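Local coordinates for mandelate racemase/muconate lactonizing enzyme-like protein (PDB 2QQ6), which binds magnesium and, as a member of the mandelate racemase/muconate lactonizing enzyme family of the enolase superfamily, probably acts as a lyase, at residues 116-127 with 333-344. Numbering follows the deposited sequence.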
loop_
_atom_site.group_PDB
_atom_site.type_symbol
_atom_site.label_atom_id
_atom_site.label_comp_id
_atom_site.label_asym_id
_atom_site.label_seq_id
_atom_site.Cartn_x
_atom_site.Cartn_y
_atom_site.Cartn_z
ATOM N N GLY B 116 -21.634 -21.030 2.373
ATOM C CA GLY B 116 -22.019 -22.256 1.696
ATOM C C GLY B 116 -21.492 -22.350 0.278
ATOM O O GLY B 116 -20.876 -21.412 -0.228
ATOM N N ALA B 117 -21.756 -23.476 -0.377
ATOM C CA ALA B 117 -21.253 -23.694 -1.720
ATOM C C ALA B 117 -22.317 -23.724 -2.797
ATOM O O ALA B 117 -23.398 -24.284 -2.612
ATOM C CB ALA B 117 -20.453 -24.989 -1.757
ATOM N N PHE B 118 -21.990 -23.105 -3.931
ATOM C CA PHE B 118 -22.873 -23.063 -5.090
ATOM C C PHE B 118 -22.419 -24.184 -6.015
ATOM O O PHE B 118 -23.228 -24.798 -6.721
ATOM C CB PHE B 118 -22.769 -21.711 -5.810
ATOM C CG PHE B 118 -23.437 -20.581 -5.086
ATOM C CD1 PHE B 118 -22.862 -20.027 -3.949
ATOM C CD2 PHE B 118 -24.663 -20.094 -5.520
ATOM C CE1 PHE B 118 -23.508 -19.008 -3.254
ATOM C CE2 PHE B 118 -25.317 -19.070 -4.827
ATOM C CZ PHE B 118 -24.741 -18.531 -3.697
ATOM N N ARG B 119 -21.113 -24.442 -5.998
ATOM C CA ARG B 119 -20.501 -25.495 -6.804
ATOM C C ARG B 119 -19.417 -26.134 -5.943
ATOM O O ARG B 119 -18.790 -25.458 -5.116
ATOM C CB ARG B 119 -19.890 -24.912 -8.079
ATOM C CG ARG B 119 -18.688 -23.994 -7.835
ATOM C CD ARG B 119 -18.279 -23.268 -9.110
ATOM N NE ARG B 119 -19.392 -22.490 -9.639
ATOM C CZ ARG B 119 -19.922 -21.435 -9.028
ATOM N NH1 ARG B 119 -19.440 -21.020 -7.866
ATOM N NH2 ARG B 119 -20.944 -20.799 -9.576
ATOM N N ARG B 120 -19.196 -27.435 -6.138
ATOM C CA ARG B 120 -18.202 -28.158 -5.348
ATOM C C ARG B 120 -16.827 -28.263 -6.007
ATOM O O ARG B 120 -15.819 -28.408 -5.317
ATOM C CB ARG B 120 -18.717 -29.554 -5.016
ATOM C CG ARG B 120 -18.205 -30.078 -3.675
ATOM C CD ARG B 120 -18.989 -29.485 -2.496
ATOM N NE ARG B 120 -19.708 -30.530 -1.762
ATOM C CZ ARG B 120 -20.708 -30.297 -0.908
ATOM N NH1 ARG B 120 -21.115 -29.047 -0.681
ATOM N NH2 ARG B 120 -21.312 -31.309 -0.277
ATOM N N ARG B 121 -16.780 -28.205 -7.335
ATOM C CA ARG B 121 -15.500 -28.272 -8.034
ATOM C C ARG B 121 -15.339 -27.047 -8.921
ATOM O O ARG B 121 -16.239 -26.712 -9.710
ATOM C CB ARG B 121 -15.392 -29.544 -8.869
ATOM C CG ARG B 121 -16.165 -29.542 -10.166
ATOM C CD ARG B 121 -15.839 -30.820 -10.931
ATOM N NE ARG B 121 -15.921 -30.657 -12.379
ATOM C CZ ARG B 121 -15.217 -31.388 -13.237
ATOM N NH1 ARG B 121 -14.390 -32.318 -12.782
ATOM N NH2 ARG B 121 -15.329 -31.186 -14.545
ATOM N N VAL B 122 -14.182 -26.391 -8.781
ATOM C CA VAL B 122 -13.874 -25.169 -9.515
ATOM C C VAL B 122 -12.872 -25.294 -10.661
ATOM O O VAL B 122 -11.801 -25.895 -10.544
ATOM C CB VAL B 122 -13.400 -24.049 -8.545
ATOM C CG1 VAL B 122 -14.005 -24.277 -7.168
ATOM C CG2 VAL B 122 -11.870 -23.975 -8.488
ATOM N N ARG B 123 -13.246 -24.676 -11.771
ATOM C CA ARG B 123 -12.454 -24.675 -12.984
ATOM C C ARG B 123 -11.313 -23.663 -12.954
ATOM O O ARG B 123 -11.461 -22.541 -12.460
ATOM C CB ARG B 123 -13.388 -24.398 -14.152
ATOM C CG ARG B 123 -12.733 -24.186 -15.462
ATOM C CD ARG B 123 -13.770 -23.632 -16.389
ATOM N NE ARG B 123 -13.199 -23.226 -17.660
ATOM C CZ ARG B 123 -13.845 -22.490 -18.553
ATOM N NH1 ARG B 123 -15.082 -22.084 -18.299
ATOM N NH2 ARG B 123 -13.255 -22.168 -19.697
ATOM N N LEU B 124 -10.176 -24.074 -13.499
ATOM C CA LEU B 124 -8.986 -23.231 -13.542
ATOM C C LEU B 124 -8.647 -22.817 -14.959
ATOM O O LEU B 124 -9.289 -23.257 -15.915
ATOM C CB LEU B 124 -7.787 -23.994 -12.995
ATOM C CG LEU B 124 -7.895 -24.580 -11.603
ATOM C CD1 LEU B 124 -6.809 -25.610 -11.442
ATOM C CD2 LEU B 124 -7.789 -23.483 -10.563
ATOM N N TYR B 125 -7.638 -21.952 -15.067
ATOM C CA TYR B 125 -7.107 -21.500 -16.355
ATOM C C TYR B 125 -5.579 -21.542 -16.218
ATOM O O TYR B 125 -5.028 -21.296 -15.130
ATOM C CB TYR B 125 -7.649 -20.105 -16.760
ATOM C CG TYR B 125 -7.069 -18.857 -16.112
ATOM C CD1 TYR B 125 -5.835 -18.348 -16.516
ATOM C CD2 TYR B 125 -7.813 -18.111 -15.183
ATOM C CE1 TYR B 125 -5.358 -17.129 -16.030
ATOM C CE2 TYR B 125 -7.339 -16.889 -14.692
ATOM C CZ TYR B 125 -6.112 -16.404 -15.128
ATOM O OH TYR B 125 -5.643 -15.179 -14.703
ATOM N N ALA B 126 -4.900 -21.909 -17.301
ATOM C CA ALA B 126 -3.447 -22.031 -17.263
ATOM C C ALA B 126 -2.684 -20.874 -17.901
ATOM O O ALA B 126 -2.876 -20.541 -19.075
ATOM C CB ALA B 126 -3.028 -23.353 -17.899
ATOM N N ASP B 127 -1.825 -20.253 -17.102
ATOM C CA ASP B 127 -1.005 -19.155 -17.582
ATOM C C ASP B 127 0.129 -19.816 -18.372
ATOM O O ASP B 127 0.871 -20.640 -17.835
ATOM C CB ASP B 127 -0.460 -18.356 -16.389
ATOM C CG ASP B 127 0.224 -17.069 -16.812
ATOM O OD1 ASP B 127 1.326 -17.133 -17.406
ATOM O OD2 ASP B 127 -0.351 -15.986 -16.554
ATOM N N CYS B 333 -14.221 -19.245 -4.474
ATOM C CA CYS B 333 -14.784 -19.489 -5.798
ATOM C C CYS B 333 -16.075 -20.300 -5.688
ATOM O O CYS B 333 -16.960 -20.199 -6.536
ATOM C CB CYS B 333 -13.805 -20.268 -6.669
ATOM S SG CYS B 333 -12.309 -19.389 -7.076
ATOM N N ALA B 334 -16.177 -21.098 -4.635
ATOM C CA ALA B 334 -17.341 -21.946 -4.429
ATOM C C ALA B 334 -18.525 -21.221 -3.821
ATOM O O ALA B 334 -19.671 -21.491 -4.176
ATOM C CB ALA B 334 -16.955 -23.111 -3.546
ATOM N N ALA B 335 -18.232 -20.301 -2.906
ATOM C CA ALA B 335 -19.243 -19.529 -2.187
ATOM C C ALA B 335 -19.856 -18.330 -2.921
ATOM O O ALA B 335 -20.582 -17.536 -2.317
ATOM C CB ALA B 335 -18.656 -19.062 -0.860
ATOM N N VAL B 336 -19.580 -18.189 -4.210
ATOM C CA VAL B 336 -20.117 -17.062 -4.951
ATOM C C VAL B 336 -20.716 -17.502 -6.270
ATOM O O VAL B 336 -20.138 -18.327 -6.976
ATOM C CB VAL B 336 -19.025 -16.016 -5.201
ATOM C CG1 VAL B 336 -18.553 -15.447 -3.872
ATOM C CG2 VAL B 336 -17.867 -16.640 -5.945
ATOM N N SER B 337 -21.872 -16.937 -6.606
ATOM C CA SER B 337 -22.573 -17.300 -7.833
ATOM C C SER B 337 -21.901 -16.846 -9.127
ATOM O O SER B 337 -22.050 -17.487 -10.168
ATOM C CB SER B 337 -24.004 -16.747 -7.810
ATOM O OG SER B 337 -24.070 -15.454 -8.395
ATOM N N ASN B 338 -21.169 -15.739 -9.064
ATOM C CA ASN B 338 -20.520 -15.212 -10.253
ATOM C C ASN B 338 -19.093 -15.689 -10.494
ATOM O O ASN B 338 -18.296 -14.980 -11.107
ATOM C CB ASN B 338 -20.552 -13.677 -10.243
ATOM C CG ASN B 338 -20.043 -13.080 -8.941
ATOM O OD1 ASN B 338 -19.610 -11.927 -8.915
ATOM N ND2 ASN B 338 -20.110 -13.851 -7.854
ATOM N N PHE B 339 -18.759 -16.885 -10.024
ATOM C CA PHE B 339 -17.418 -17.386 -10.251
ATOM C C PHE B 339 -17.287 -17.802 -11.700
ATOM O O PHE B 339 -18.225 -18.349 -12.285
ATOM C CB PHE B 339 -17.103 -18.592 -9.377
ATOM C CG PHE B 339 -15.844 -19.293 -9.785
ATOM C CD1 PHE B 339 -14.609 -18.662 -9.653
ATOM C CD2 PHE B 339 -15.894 -20.538 -10.389
ATOM C CE1 PHE B 339 -13.443 -19.262 -10.129
ATOM C CE2 PHE B 339 -14.733 -21.135 -10.865
ATOM C CZ PHE B 339 -13.508 -20.493 -10.732
ATOM N N ALA B 340 -16.114 -17.549 -12.268
ATOM C CA ALA B 340 -15.829 -17.891 -13.656
ATOM C C ALA B 340 -14.650 -18.867 -13.753
ATOM O O ALA B 340 -14.856 -20.050 -14.000
ATOM C CB ALA B 340 -15.539 -16.626 -14.438
ATOM N N VAL B 341 -13.426 -18.372 -13.571
ATOM C CA VAL B 341 -12.238 -19.223 -13.617
ATOM C C VAL B 341 -11.138 -18.737 -12.702
ATOM O O VAL B 341 -10.887 -17.537 -12.582
ATOM C CB VAL B 341 -11.605 -19.339 -15.028
ATOM C CG1 VAL B 341 -11.945 -20.694 -15.648
ATOM C CG2 VAL B 341 -12.058 -18.195 -15.905
ATOM N N LEU B 342 -10.472 -19.692 -12.065
ATOM C CA LEU B 342 -9.376 -19.388 -11.161
ATOM C C LEU B 342 -8.068 -19.630 -11.923
ATOM O O LEU B 342 -7.978 -20.518 -12.777
ATOM C CB LEU B 342 -9.468 -20.276 -9.909
ATOM C CG LEU B 342 -8.337 -20.216 -8.885
ATOM C CD1 LEU B 342 -8.081 -18.792 -8.480
ATOM C CD2 LEU B 342 -8.698 -21.048 -7.689
ATOM N N GLU B 343 -7.061 -18.818 -11.622
ATOM C CA GLU B 343 -5.782 -18.933 -12.289
ATOM C C GLU B 343 -4.825 -19.915 -11.649
ATOM O O GLU B 343 -4.800 -20.086 -10.429
ATOM C CB GLU B 343 -5.096 -17.569 -12.357
ATOM C CG GLU B 343 -3.596 -17.657 -12.613
ATOM C CD GLU B 343 -2.954 -16.309 -12.862
ATOM O OE1 GLU B 343 -3.432 -15.309 -12.290
ATOM O OE2 GLU B 343 -1.960 -16.252 -13.623
ATOM N N TRP B 344 -4.046 -20.571 -12.504
ATOM C CA TRP B 344 -3.012 -21.494 -12.071
ATOM C C TRP B 344 -1.813 -20.962 -12.844
ATOM O O TRP B 344 -1.886 -20.754 -14.055
ATOM C CB TRP B 344 -3.330 -22.940 -12.466
ATOM C CG TRP B 344 -2.282 -23.908 -11.965
ATOM C CD1 TRP B 344 -1.790 -24.002 -10.689
ATOM C CD2 TRP B 344 -1.581 -24.896 -12.734
ATOM N NE1 TRP B 344 -0.828 -24.982 -10.619
ATOM C CE2 TRP B 344 -0.681 -25.546 -11.860
ATOM C CE3 TRP B 344 -1.628 -25.296 -14.077
ATOM C CZ2 TRP B 344 0.166 -26.576 -12.286
ATOM C CZ3 TRP B 344 -0.786 -26.319 -14.499
ATOM C CH2 TRP B 344 0.098 -26.947 -13.606
#
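The carboxylates of Asp127 and Glu343 run alongside each other, their planes 15° apart. Asp127 OD2 is 3.4 Å from Glu343 OE2, a meeting of like charges with no hydrogen bond between these two oxygens. The fold is the modified TIM barrel of the enolase superfamily. Strand 121-127 comes first among its parallel strands and strand 342-344 last, and their pairing closes the barrel. The acidic pair lies near the magnesium site, whose protein ligands are Asp216, Glu242 and Glu268; the Glu343 side chain is about 6 Å from the ion. Leu342 N gives a nearly straight bond to Arg123 O (174°). Tyr125 N then bonds Leu342 O, Trp344 N bonds Tyr125 O, and Asp127 N bonds Trp344 O. Tyr125 OH bonds Lys169 NZ, while Glu343 OE1 takes the N-H of Asn319. On the other face of the sheet, Leu124 CD2 lies 3.7 Å from Leu342 CB.

Away from the metal, the loop before strand 121-127 grips the end of helix 323-334. Phe118 N bonds Ala334 O at 2.8 Å. The Arg119 chain bends at chi3 (58°), which brings its guanidinium to the turn after the helix. There NH1 bonds Val336 O at 2.9 Å, near the guanidinium plane, and Phe339 CB covers one face. A leucine in place of Arg119 would probably leave Val336 O without this donor. The Phe339 ring reaches on toward the strand, its CZ 3.4 Å from Arg123 O, which lies in the ring plane.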